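Local structure of Alpha/beta hydrolase (Enterobacter asburiae, 6KMO) at residues 71-76 and 121-126; 158-161 and 166-169. The protein probably hydrolyses carboxylic ester bonds, being an esterase or lipase called CinB with an alpha/beta hydrolase fold. The protein carries 2 engineered substitutions. All blocks are in the same frame, centred on the assembly; numbering follows the deposited sequence.

Interaction 1 of 2, residues 71-76 and 121-126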
loop_
_atom_site.group_PDB
_atom_site.type_symbol
_atom_site.label_atom_id
_atom_site.label_comp_id
_atom_site.label_asym_id
_atom_site.label_seq_id
_atom_site.Cartn_x
_atom_site.Cartn_y
_atom_site.Cartn_z
ATOM N N ALA A 71 20.527 13.817 0.343
ATOM C CA ALA A 71 20.912 12.802 1.315
ATOM C C ALA A 71 22.424 12.856 1.460
ATOM O O ALA A 71 23.120 13.439 0.622
ATOM C CB ALA A 71 20.488 11.401 0.859
ATOM N N GLN A 72 22.925 12.231 2.517
ATOM C CA GLN A 72 24.356 12.092 2.752
ATOM C C GLN A 72 24.794 10.678 2.390
ATOM O O GLN A 72 24.158 9.705 2.818
ATOM C CB GLN A 72 24.672 12.275 4.235
ATOM C CG GLN A 72 24.289 13.574 4.879
ATOM C CD GLN A 72 24.522 13.534 6.383
ATOM O OE1 GLN A 72 25.197 12.638 6.898
ATOM N NE2 GLN A 72 23.965 14.505 7.092
ATOM N N VAL A 73 25.883 10.551 1.645
ATOM C CA VAL A 73 26.413 9.254 1.239
ATOM C C VAL A 73 27.861 9.126 1.694
ATOM O O VAL A 73 28.667 10.054 1.500
ATOM C CB VAL A 73 26.295 9.031 -0.277
ATOM C CG1 VAL A 73 26.857 7.674 -0.645
ATOM C CG2 VAL A 73 24.847 9.168 -0.725
ATOM N N SER A 74 28.193 7.986 2.286
ATOM C CA SER A 74 29.556 7.667 2.672
ATOM C C SER A 74 29.839 6.206 2.354
ATOM O O SER A 74 28.960 5.460 1.899
ATOM C CB SER A 74 29.804 7.968 4.150
ATOM O OG SER A 74 28.957 7.206 4.987
ATOM N N GLU A 75 31.080 5.788 2.582
ATOM C CA GLU A 75 31.532 4.466 2.206
ATOM C C GLU A 75 32.362 3.867 3.322
ATOM O O GLU A 75 33.018 4.581 4.088
ATOM C CB GLU A 75 32.351 4.514 0.924
ATOM C CG GLU A 75 32.828 3.158 0.444
ATOM C CD GLU A 75 33.552 3.242 -0.888
ATOM O OE1 GLU A 75 34.578 2.544 -1.059
ATOM O OE2 GLU A 75 33.093 4.011 -1.761
ATOM N N LYS A 76 32.318 2.548 3.424
ATOM C CA LYS A 76 33.162 1.831 4.370
ATOM C C LYS A 76 33.385 0.436 3.828
ATOM O O LYS A 76 32.433 -0.217 3.389
ATOM C CB LYS A 76 32.501 1.731 5.736
ATOM C CG LYS A 76 33.366 1.023 6.793
ATOM C CD LYS A 76 33.125 1.610 8.181
ATOM C CE LYS A 76 33.909 0.891 9.253
ATOM N NZ LYS A 76 35.260 1.487 9.442
ATOM N N LEU A 121 16.420 5.293 -5.507
ATOM C CA LEU A 121 15.522 4.485 -4.690
ATOM C C LEU A 121 15.985 4.443 -3.243
ATOM O O LEU A 121 15.183 4.608 -2.322
ATOM C CB LEU A 121 15.450 3.070 -5.271
ATOM C CG LEU A 121 14.790 1.984 -4.420
ATOM C CD1 LEU A 121 13.345 2.338 -4.050
ATOM C CD2 LEU A 121 14.834 0.640 -5.155
ATOM N N ILE A 122 17.278 4.192 -3.021
ATOM C CA ILE A 122 17.785 4.120 -1.655
ATOM C C ILE A 122 17.573 5.446 -0.944
ATOM O O ILE A 122 17.121 5.485 0.203
ATOM C CB ILE A 122 19.262 3.696 -1.645
ATOM C CG1 ILE A 122 19.408 2.276 -2.180
ATOM C CG2 ILE A 122 19.818 3.796 -0.239
ATOM C CD1 ILE A 122 20.814 1.933 -2.588
ATOM N N ARG A 123 17.916 6.547 -1.605
ATOM C CA ARG A 123 17.721 7.854 -0.987
ATOM C C ARG A 123 16.254 8.101 -0.664
ATOM O O ARG A 123 15.931 8.661 0.394
ATOM C CB ARG A 123 18.265 8.963 -1.896
ATOM C CG ARG A 123 19.787 9.029 -1.975
ATOM C CD ARG A 123 20.197 10.116 -2.942
ATOM N NE ARG A 123 21.637 10.301 -3.042
ATOM C CZ ARG A 123 22.258 11.481 -3.005
ATOM N NH1 ARG A 123 21.587 12.604 -2.804
ATOM N NH2 ARG A 123 23.575 11.513 -3.144
ATOM N N ASP A 124 15.342 7.703 -1.555
ATOM C CA ASP A 124 13.921 7.887 -1.276
ATOM C C ASP A 124 13.512 7.135 -0.011
ATOM O O ASP A 124 12.730 7.644 0.802
ATOM C CB ASP A 124 13.073 7.388 -2.451
ATOM C CG ASP A 124 13.060 8.313 -3.636
ATOM O OD1 ASP A 124 13.482 9.491 -3.535
ATOM O OD2 ASP A 124 12.611 7.851 -4.713
ATOM N N LEU A 125 14.008 5.911 0.164
ATOM C CA LEU A 125 13.636 5.120 1.333
ATOM C C LEU A 125 14.247 5.683 2.611
ATOM O O LEU A 125 13.614 5.660 3.669
ATOM C CB LEU A 125 14.074 3.667 1.128
ATOM C CG LEU A 125 13.310 2.873 0.049
ATOM C CD1 LEU A 125 14.106 1.637 -0.333
ATOM C CD2 LEU A 125 11.904 2.522 0.511
ATOM N N VAL A 126 15.483 6.169 2.528
ATOM C CA VAL A 126 16.121 6.827 3.664
ATOM C C VAL A 126 15.333 8.061 4.070
ATOM O O VAL A 126 15.047 8.273 5.250
ATOM C CB VAL A 126 17.573 7.165 3.289
ATOM C CG1 VAL A 126 18.180 8.152 4.304
ATOM C CG2 VAL A 126 18.396 5.897 3.205
HETATM O O HOH W 1 22.576 15.332 -1.900
HETATM O O HOH W 2 25.037 13.981 -1.313
#

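Interaction 2 of 2, residues 158-161 and 166-169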
loop_
_atom_site.group_PDB
_atom_site.type_symbol
_atom_site.label_atom_id
_atom_site.label_comp_id
_atom_site.label_asym_id
_atom_site.label_seq_id
_atom_site.Cartn_x
_atom_site.Cartn_y
_atom_site.Cartn_z
ATOM N N LYS A 158 25.355 -8.957 10.092
ATOM C CA LYS A 158 25.937 -9.249 11.397
ATOM C C LYS A 158 26.918 -8.160 11.812
ATOM O O LYS A 158 26.941 -7.749 12.979
ATOM C CB LYS A 158 26.620 -10.615 11.354
ATOM C CG LYS A 158 27.144 -11.094 12.688
ATOM C CD LYS A 158 27.584 -12.555 12.602
ATOM C CE LYS A 158 28.522 -12.921 13.748
ATOM N NZ LYS A 158 29.676 -11.981 13.859
ATOM N N TRP A 159 27.722 -7.670 10.872
ATOM C CA TRP A 159 28.695 -6.628 11.189
ATOM C C TRP A 159 28.002 -5.351 11.651
ATOM O O TRP A 159 28.390 -4.737 12.656
ATOM C CB TRP A 159 29.623 -6.354 10.004
ATOM C CG TRP A 159 30.683 -5.343 10.356
ATOM C CD1 TRP A 159 31.926 -5.612 10.860
ATOM C CD2 TRP A 159 30.581 -3.925 10.260
ATOM N NE1 TRP A 159 32.607 -4.439 11.070
ATOM C CE2 TRP A 159 31.808 -3.387 10.719
ATOM C CE3 TRP A 159 29.580 -3.052 9.827
ATOM C CZ2 TRP A 159 32.050 -2.017 10.762
ATOM C CZ3 TRP A 159 29.833 -1.681 9.866
ATOM C CH2 TRP A 159 31.059 -1.185 10.336
ATOM N N VAL A 160 26.969 -4.919 10.937
ATOM C CA VAL A 160 26.254 -3.717 11.353
ATOM C C VAL A 160 25.619 -3.911 12.725
ATOM O O VAL A 160 25.628 -3.001 13.562
ATOM C CB VAL A 160 25.215 -3.308 10.288
ATOM C CG1 VAL A 160 24.329 -2.205 10.807
ATOM C CG2 VAL A 160 25.895 -2.886 9.002
ATOM N N ALA A 161 25.005 -5.079 12.965
ATOM C CA ALA A 161 24.391 -5.312 14.261
ATOM C C ALA A 161 25.402 -5.168 15.392
ATOM O O ALA A 161 25.080 -4.615 16.450
ATOM C CB ALA A 161 23.781 -6.710 14.298
ATOM N N GLU A 166 30.388 2.234 14.575
ATOM C CA GLU A 166 31.440 2.733 13.696
ATOM C C GLU A 166 30.891 3.586 12.560
ATOM O O GLU A 166 31.616 4.422 12.012
ATOM C CB GLU A 166 32.272 1.587 13.130
ATOM C CG GLU A 166 33.072 0.823 14.168
ATOM C CD GLU A 166 34.051 -0.150 13.543
ATOM O OE1 GLU A 166 34.452 -1.086 14.247
ATOM O OE2 GLU A 166 34.429 0.040 12.365
ATOM N N ILE A 167 29.625 3.395 12.179
ATOM C CA ILE A 167 28.989 4.154 11.114
ATOM C C ILE A 167 27.829 4.996 11.635
ATOM O O ILE A 167 26.993 5.455 10.854
ATOM C CB ILE A 167 28.555 3.249 9.938
ATOM C CG1 ILE A 167 27.612 2.134 10.401
ATOM C CG2 ILE A 167 29.774 2.700 9.242
ATOM C CD1 ILE A 167 26.893 1.433 9.250
ATOM N N GLY A 168 27.754 5.201 12.946
ATOM C CA GLY A 168 26.729 6.047 13.510
ATOM C C GLY A 168 25.355 5.427 13.535
ATOM O O GLY A 168 24.354 6.156 13.499
ATOM N N VAL A 169 25.277 4.111 13.648
ATOM C CA VAL A 169 24.025 3.364 13.605
ATOM C C VAL A 169 23.861 2.584 14.893
ATOM O O VAL A 169 24.839 2.068 15.448
ATOM C CB VAL A 169 24.049 2.426 12.370
ATOM C CG1 VAL A 169 23.154 1.200 12.553
ATOM C CG2 VAL A 169 23.725 3.265 11.133
HETATM O O HOH W 3 35.024 -3.339 12.563
#

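Interaction 1 of 2, residues 71-76 and 121-126
Arg123 reaches out from its helix across segment 71-76, and Ala71 and Val73 meet it from different directions. The methyl of Ala71 packs on the aliphatic stem, with CB 3.8 Å from Arg123 CG, and also lies over one face of the guanidinium group. Val73 crosses the arginine at about a right angle and approaches the guanidinium obliquely, its CG2 standing 3.6 Å from Arg123 NH2. With CG1 anti to the backbone N (chi1 -180°), CG2 is the branch left to face the arginine. In the alpha/beta hydrolase fold of this chain, the contact joins strand 71-80, the outermost strand of the sheet within this chain, to helix 115-129, whose Ile122 and Val126 pack against the neighbouring strands. An extended chain from CG to NE carries the charged end of Arg123 to Ala71 and Val73. NH1 donates to Pro69 O, just before the segment, while NH2 keeps a salt bridge to Glu119, one turn earlier on the arginine's own helix. No direct hydrogen bond spans the two segments; water does so instead. Water 1 accepts from Arg123 NH1 at 3.0 Å and donates to Ala71 O. Water 2 donates to Ala71 O at 2.8 Å, while its link to Arg123 NH2 is weak.

Interaction 2 of 2, residues 158-161 and 166-169
Val160 and Val169 meet through their CG1 methyls, 4.0 Å apart, at the buried end of the loop that leads from helix 148-163 of the alpha/beta hydrolase fold into the short strand 169-170. Both residues are buried: Val160 also packs on Val134 and Met103 of the central sheet, and Val169 on Ala132 and Ala101. In each valine CG1 is the branch anti to the backbone N (chi1 171° in Val160, 154° in Val169), and the two side chains lie obliquely across one another. Ile167 extends this apolar patch less closely: its CD1 is 4.4 Å from Val160 CG2, and Ile167 CG2 lies at the edge of the indole, near its plane, 4.2 Å from Trp159 CH2. The indole also touches Lys76 and Ile78 of strand 71-80 and meets the ring of His163.

The outer side is exposed and polar, and is linked partly through water. Glu166 crosses Trp159 at about a right angle, its carboxylate plane turned 87° from the ring. Its OE2 sits at the ring edge, 3.5 Å from Trp159 CZ2, with a long, weak ion pair to Lys76 as a second partner. No direct hydrogen bond connects the segments here. Water 3 lies in the indole plane, accepting from Trp159 NE1 at 3.0 Å and donating to Glu166 OE1 at 2.9 Å.

Interaction 1 is a surface contact in which none of the touching residues is buried; interaction 2 is partly buried, with Val160 and Val169 inside and Glu166 exposed. They hold different helices, 115-129 and 148-163, but strand 71-80 connects them: Ala71 and Val73 serve interaction 1, while Lys76 reaches the residues of interaction 2. There Lys76 CD packs 3.7 Å from Ile167 CG2, and Lys76 CE lies 3.7 Å from Trp159 CH2. The chemistry follows position. An arginine stem and water bridges to a backbone carbonyl prevail in 71-76/121-126, whereas 158-161/166-169 pairs aliphatic branches near the sheet and keeps its water bridge between side chains.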